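Local coordinates for protein carbonic anhydrase (Coccomyxa sp. PA, PDB 3UCJ) that probably catalyses the reversible hydration of carbon dioxide to hydrogencarbonate and a proton, using one zinc ion per subunit, at residues A7-S10 with P11-E14; F58-P62 with G63-V67; Y88-H92 with L93-H97. All blocks are in the same frame, centred on the assembly; numbering follows the deposited sequence. Where two conformers were deposited one is given.

In the fold
All three interactions are local bends where a helix or strand begins or ends. Interaction 1 starts helix 10-26, its centre about 31 Å from that of the chain, with exposed polar groups on one side and leucines packed against the second subunit. The centres of interactions 2 and 3 lie deeper, about 14 and 15 Å from that of the chain. Each supplies a residue of the inhibitor pocket, Phe66 and Tyr88, which pack together; interaction 1 lies away from it. Interaction 2 enters strand 65-70 through a carboxylate-to-backbone bond, whereas interaction 3 ends helix 80-92 with backbone bonds and apolar side chains. Between subunits, Leu12 of one packs on Phe58 and Met60 of the other.

Interaction 1. Residues A7-S10 with P11-E14; sequences ADLS and PLLE
Leu9 leans against Leu12 and Leu13 at the capped N-terminal end of helix 10-26, where three leucines gather on the side turned to the second subunit. The Leu9 side chain meets its partners at two levels. Near its root, Leu9 CB lies 4.1 Å from Leu13 CD1; at its tip, Leu9 CD2 is 4.0 Å from Leu12 CD1, the Leu9 and Leu12 side chains being set aslant to each other. Leu13 CG is anti to its own carbonyl carbon (chi1 -59°), which swings the branch back over the backbone of Leu9 and brings Leu13 CG to 3.4 Å from Leu9 O. The same oxygen accepts a nearly straight hydrogen bond from Leu13 N (3.0 Å, 171°), and Glu14 N is hydrogen-bonded to Ser10 O in the next step of the helix. On the polar side, the carboxylate of Asp8 caps the helix start by accepting from Ser10 N, although the position of OD2 is less sure. His184 and Val195 of the second subunit pack on Leu9 and Leu13, and Phe58 of that subunit meets Leu12, so the leucine cluster belongs to the subunit interface. A water bridges the turn, donating to Asp8 O and accepting from Leu12 N, at 3.0 Å from each of the two atoms.

Interaction 2. Residues F58-P62 with G63-V67; sequences FNMAP and GEVFV
Ala61 to Glu64 form a type II beta turn with Pro62 and Gly63 at its corners, Gly63 taking the positive phi that this turn needs at its third position; the closing bond from Glu64 N to Ala61 O is weak, at 3.4 Å. A side chain reinforces the turn. Glu64 reaches back along the chain so that its OE1 accepts from Ala61 N at 2.9 Å, in an almost straight bond (176°) that arrives 47° out of the carboxylate plane. Its CG is anti to the carbonyl carbon (chi1 -62°) and the chain beyond is extended, which carries the carboxylate back to the start of the turn, with Glu64 CG 3.5 Å from Ala61 O. The other oxygen, Glu64 OE2, lies 3.9 Å from Met60 CG. The Met60 side chain passes that of Glu64 at a slant and runs on to Val65, which it crosses at about a right angle, its SD 3.5 Å from Val65 CG1. Ala61 O also takes a bond from a water at 2.7 Å, and this water accepts in turn from Val65 N, tying the turn to the first residue of the strand. Upstream, Asn59 is the C-prime residue of the Schellman motif that ends helix 54-57. Helix 10-26 of the second subunit lays Leu12 on Met60. Downstream, strand 65-70 runs parallel to strand 42-47, whose Tyr42 packs on Met60 and Val65, and carries Phe66 to the inhibitor pocket, next to Tyr88 and Thr89 of helix 80-92.

Interaction 3. Residues Y88-H92 with L93-H97; sequences YTVDH and LKIKH. With AZM (5-acetamido-1,3,4-thiadiazole-2-sulfonamide), chain I.
The C-terminal end of helix 80-92 unwinds through a wide pi-type turn beside the acetazolamide bound in what is probably, as in other beta-class enzymes, the zinc site of the neighbouring subunit, with Tyr88 between inhibitor and Leu93. The inhibitor lies over one face of the Tyr88 ring, its C2 3.2 Å above the plane and displaced toward the rim. Leu93 lies on the opposite side of the ring plane and approaches obliquely, its CG 3.6 Å from Tyr88 CE2. Tyr88 CG is anti to the backbone N (chi1 -177°), which sets the ring between these two neighbours. Tyr88 OH is hydrogen-bonded to a glycerol, probably from the crystallisation liquor, and Gln38 NE2 to the inhibitor. The helix widens as it closes: Tyr88 O accepts from both His92 N and Leu93 N, the latter at 3.0 Å and in the carbonyl plane. Thr89 O then takes Ile95 N at 3.1 Å, a donor tilted 33° from the carbonyl plane. Between these two donors Lys94 adopts positive phi (53°), and its CA makes a C-H...O contact of 3.5 Å with Val90 O. Beyond it Ile95 folds back on the last helical turn: Ile95 CG2 lies 3.9 Å from Thr89 CB, and Ile95 CD1 4.2 Å from Val90 CG2. Thr89 OG1 is hydrogen-bonded to Cys85 O. Helix 80-92 forms the crossover between parallel strands 65-70 and 97-103, with 42-47 between them, and brings Tyr88 to Thr123 of the second subunit, consistent with the beta-class active site shared across the dimer interface.

Interaction 1. Residues A7-S10 with P11-E14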
# COMPACT_ATOMS: atom_id res chain seq x y z
N ALA A 7 29.41 -16.42 -3.02
CA ALA A 7 28.45 -15.86 -2.09
C ALA A 7 28.71 -16.31 -0.61
O ALA A 7 27.86 -16.18 0.28
CB ALA A 7 27.05 -16.23 -2.57
N ASP A 8 29.91 -16.81 -0.32
CA ASP A 8 30.20 -17.24 1.04
C ASP A 8 30.13 -16.07 2.05
O ASP A 8 30.73 -15.01 1.84
CB ASP A 8 31.57 -17.95 1.13
CG ASP A 8 31.88 -18.39 2.57
OD1 ASP A 8 31.39 -19.45 3.02
OD2 ASP A 8 32.55 -17.61 3.28
N LEU A 9 29.44 -16.25 3.17
CA LEU A 9 29.37 -15.15 4.14
C LEU A 9 30.44 -15.13 5.23
O LEU A 9 30.43 -14.25 6.09
CB LEU A 9 28.02 -15.16 4.86
CG LEU A 9 26.77 -14.69 4.14
CD1 LEU A 9 25.55 -14.82 5.20
CD2 LEU A 9 26.94 -13.29 3.55
N SER A 10 31.33 -16.12 5.24
CA SER A 10 32.35 -16.24 6.30
C SER A 10 33.03 -14.98 6.67
O SER A 10 33.03 -14.65 7.86
CB SER A 10 33.39 -17.30 5.95
OG SER A 10 32.73 -18.52 6.15
N PRO A 11 33.54 -14.22 5.69
CA PRO A 11 34.24 -12.97 6.01
C PRO A 11 33.36 -11.91 6.64
O PRO A 11 33.82 -11.13 7.50
CB PRO A 11 34.74 -12.49 4.64
CG PRO A 11 34.96 -13.77 3.88
CD PRO A 11 33.80 -14.64 4.30
N LEU A 12 32.09 -11.87 6.22
CA LEU A 12 31.13 -10.94 6.81
C LEU A 12 30.87 -11.28 8.27
O LEU A 12 30.88 -10.41 9.14
CB LEU A 12 29.80 -11.00 6.05
CG LEU A 12 29.23 -9.70 5.48
CD1 LEU A 12 27.70 -9.82 5.39
CD2 LEU A 12 29.64 -8.51 6.24
N LEU A 13 30.62 -12.55 8.51
CA LEU A 13 30.35 -13.07 9.86
C LEU A 13 31.53 -12.84 10.81
O LEU A 13 31.34 -12.59 12.02
CB LEU A 13 29.96 -14.56 9.79
CG LEU A 13 28.70 -14.87 8.94
CD1 LEU A 13 28.53 -16.38 8.72
CD2 LEU A 13 27.55 -14.25 9.74
N GLU A 14 32.74 -12.99 10.26
CA GLU A 14 34.01 -12.81 10.98
C GLU A 14 34.13 -11.35 11.35
O GLU A 14 34.45 -11.01 12.51
CB GLU A 14 35.21 -13.27 10.09
CG GLU A 14 36.61 -13.18 10.81
CD GLU A 14 36.58 -13.73 12.29
OE1 GLU A 14 36.02 -14.85 12.52
OE2 GLU A 14 37.08 -13.03 13.23
O HOH W 1 31.46 -12.51 3.36

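Interaction 2. Residues F58-P62 with G63-V67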
# COMPACT_ATOMS: atom_id res chain seq x y z
N PHE A 58 25.71 9.05 14.18
CA PHE A 58 25.49 9.70 15.43
C PHE A 58 26.30 9.05 16.56
O PHE A 58 26.05 9.41 17.73
CB PHE A 58 24.01 9.71 15.84
CG PHE A 58 23.16 10.63 15.00
CD1 PHE A 58 22.06 10.13 14.26
CD2 PHE A 58 23.45 12.00 14.93
CE1 PHE A 58 21.29 11.00 13.48
CE2 PHE A 58 22.68 12.87 14.13
CZ PHE A 58 21.62 12.36 13.39
N ASN A 59 27.15 8.08 16.24
CA ASN A 59 27.90 7.31 17.29
C ASN A 59 27.01 6.76 18.38
O ASN A 59 27.27 6.97 19.60
CB ASN A 59 28.95 8.24 17.94
CG ASN A 59 30.13 7.47 18.59
OD1 ASN A 59 30.48 6.34 18.22
ND2 ASN A 59 30.77 8.13 19.55
N MET A 60 25.94 6.10 17.97
CA MET A 60 24.97 5.50 18.91
C MET A 60 25.20 4.04 19.08
O MET A 60 25.67 3.34 18.12
CB MET A 60 23.57 5.71 18.42
CG MET A 60 23.18 7.13 18.64
SD MET A 60 21.60 7.42 17.86
CE MET A 60 21.03 8.89 18.71
N ALA A 61 24.89 3.55 20.28
CA ALA A 61 25.15 2.15 20.57
C ALA A 61 23.83 1.41 20.35
O ALA A 61 22.78 2.06 20.25
CB ALA A 61 25.65 1.99 22.04
N PRO A 62 23.84 0.07 20.34
CA PRO A 62 22.52 -0.59 20.22
C PRO A 62 21.44 -0.16 21.25
O PRO A 62 21.74 0.01 22.46
CB PRO A 62 22.88 -2.08 20.38
CG PRO A 62 24.28 -2.19 19.80
CD PRO A 62 24.96 -0.88 20.20
N GLY A 63 20.19 0.03 20.83
CA GLY A 63 19.15 0.39 21.82
C GLY A 63 18.81 1.88 21.90
O GLY A 63 17.90 2.29 22.65
N GLU A 64 19.51 2.72 21.11
CA GLU A 64 19.25 4.15 21.14
C GLU A 64 18.39 4.75 20.02
O GLU A 64 17.74 5.78 20.23
CB GLU A 64 20.58 4.89 21.10
CG GLU A 64 21.46 4.58 22.33
CD GLU A 64 22.59 5.59 22.39
OE1 GLU A 64 23.75 5.19 22.38
OE2 GLU A 64 22.30 6.81 22.38
N VAL A 65 18.43 4.16 18.84
CA VAL A 65 17.66 4.71 17.75
C VAL A 65 16.97 3.63 16.91
O VAL A 65 17.61 2.80 16.34
CB VAL A 65 18.51 5.69 16.91
CG1 VAL A 65 19.65 4.99 16.32
CG2 VAL A 65 17.69 6.33 15.83
N PHE A 66 15.66 3.71 16.89
CA PHE A 66 14.78 2.88 16.11
C PHE A 66 14.77 3.48 14.70
O PHE A 66 14.71 4.66 14.57
CB PHE A 66 13.40 2.97 16.71
CG PHE A 66 12.48 1.84 16.36
CD1 PHE A 66 12.31 0.78 17.21
CD2 PHE A 66 11.72 1.89 15.24
CE1 PHE A 66 11.44 -0.19 16.94
CE2 PHE A 66 10.85 0.91 14.96
CZ PHE A 66 10.70 -0.14 15.81
N VAL A 67 14.81 2.65 13.68
CA VAL A 67 15.05 3.12 12.33
C VAL A 67 14.08 2.65 11.23
O VAL A 67 13.84 1.50 11.10
CB VAL A 67 16.46 2.76 11.90
CG1 VAL A 67 16.67 3.09 10.48
CG2 VAL A 67 17.47 3.47 12.77
O HOH W 2 20.93 2.47 18.28

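Interaction 3. Residues Y88-H92 with L93-H97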
# COMPACT_ATOMS: atom_id res chain seq x y z
N TYR A 88 4.44 2.20 16.43
CA TYR A 88 5.08 1.40 17.48
C TYR A 88 5.99 2.24 18.43
O TYR A 88 5.92 2.10 19.68
CB TYR A 88 5.82 0.16 16.93
CG TYR A 88 6.38 -0.64 18.09
CD1 TYR A 88 5.50 -1.29 18.96
CD2 TYR A 88 7.74 -0.68 18.32
CE1 TYR A 88 5.99 -2.02 20.09
CE2 TYR A 88 8.26 -1.44 19.41
CZ TYR A 88 7.31 -2.07 20.32
OH TYR A 88 7.85 -2.78 21.40
N THR A 89 6.81 3.11 17.83
CA THR A 89 7.75 3.92 18.57
C THR A 89 7.03 4.97 19.41
O THR A 89 7.43 5.15 20.57
CB THR A 89 8.84 4.65 17.73
OG1 THR A 89 8.17 5.43 16.74
CG2 THR A 89 9.78 3.57 17.09
N VAL A 90 6.01 5.63 18.85
CA VAL A 90 5.38 6.74 19.56
C VAL A 90 4.46 6.15 20.67
O VAL A 90 4.45 6.65 21.83
CB VAL A 90 4.59 7.67 18.62
CG1 VAL A 90 3.72 8.64 19.38
CG2 VAL A 90 5.54 8.47 17.63
N ASP A 91 3.68 5.15 20.31
CA ASP A 91 2.63 4.69 21.21
C ASP A 91 3.12 3.68 22.24
O ASP A 91 2.60 3.65 23.42
CB ASP A 91 1.48 4.09 20.45
CG ASP A 91 0.70 5.10 19.64
OD1 ASP A 91 0.95 6.33 19.70
OD2 ASP A 91 -0.28 4.69 18.99
N HIS A 92 4.08 2.83 21.89
CA HIS A 92 4.50 1.78 22.78
C HIS A 92 5.83 2.03 23.38
O HIS A 92 6.03 1.94 24.60
CB HIS A 92 4.52 0.45 22.06
CG HIS A 92 3.17 -0.05 21.69
ND1 HIS A 92 2.47 -0.94 22.47
CD2 HIS A 92 2.42 0.16 20.59
CE1 HIS A 92 1.33 -1.25 21.87
NE2 HIS A 92 1.28 -0.58 20.74
N LEU A 93 6.79 2.42 22.56
CA LEU A 93 8.08 2.72 23.17
C LEU A 93 8.16 4.10 23.88
O LEU A 93 9.14 4.33 24.61
CB LEU A 93 9.18 2.61 22.14
CG LEU A 93 9.36 1.20 21.56
CD1 LEU A 93 10.61 1.20 20.67
CD2 LEU A 93 9.58 0.10 22.71
N LYS A 94 7.25 5.01 23.50
CA LYS A 94 7.20 6.41 23.94
C LYS A 94 8.53 7.08 23.71
O LYS A 94 9.15 7.68 24.63
CB LYS A 94 6.70 6.52 25.43
CG LYS A 94 5.43 5.76 25.66
CD LYS A 94 5.26 5.47 27.21
CE LYS A 94 4.12 4.47 27.53
NZ LYS A 94 2.81 5.21 27.49
N ILE A 95 8.99 7.05 22.45
CA ILE A 95 10.22 7.71 22.14
C ILE A 95 9.89 9.20 22.35
O ILE A 95 8.69 9.60 22.34
CB ILE A 95 10.59 7.54 20.58
CG1 ILE A 95 9.32 7.91 19.80
CG2 ILE A 95 11.23 6.19 20.35
CD1 ILE A 95 9.70 8.60 18.45
N LYS A 96 10.94 10.01 22.45
CA LYS A 96 10.82 11.45 22.66
C LYS A 96 11.08 12.33 21.45
O LYS A 96 10.56 13.45 21.40
CB LYS A 96 11.85 11.87 23.75
CG LYS A 96 11.50 11.18 25.13
CD LYS A 96 12.44 11.75 26.25
CE LYS A 96 12.11 11.06 27.55
NZ LYS A 96 13.34 11.21 28.37
N HIS A 97 11.89 11.84 20.50
CA HIS A 97 12.37 12.67 19.39
C HIS A 97 12.28 11.85 18.05
O HIS A 97 12.77 10.72 17.99
CB HIS A 97 13.84 13.04 19.58
CG HIS A 97 14.18 13.50 20.98
ND1 HIS A 97 13.57 14.60 21.56
CD2 HIS A 97 15.03 12.98 21.91
CE1 HIS A 97 14.07 14.76 22.79
NE2 HIS A 97 14.97 13.81 23.02
C1 AZM I . 9.05 -4.61 17.65
C2 AZM I . 6.78 -4.74 18.47
C3 AZM I . 4.53 -4.84 17.76
C4 AZM I . 3.06 -4.77 18.07
N1 AZM I . 11.49 -5.67 17.16
N2 AZM I . 7.66 -4.99 19.43
N3 AZM I . 9.06 -4.87 18.98
N4 AZM I . 5.44 -4.89 18.75
O1 AZM I . 11.15 -3.23 17.41
O2 AZM I . 9.96 -4.37 15.50
O3 AZM I . 4.87 -4.87 16.58
S1 AZM I . 10.58 -4.43 16.87
S2 AZM I . 7.49 -4.44 16.96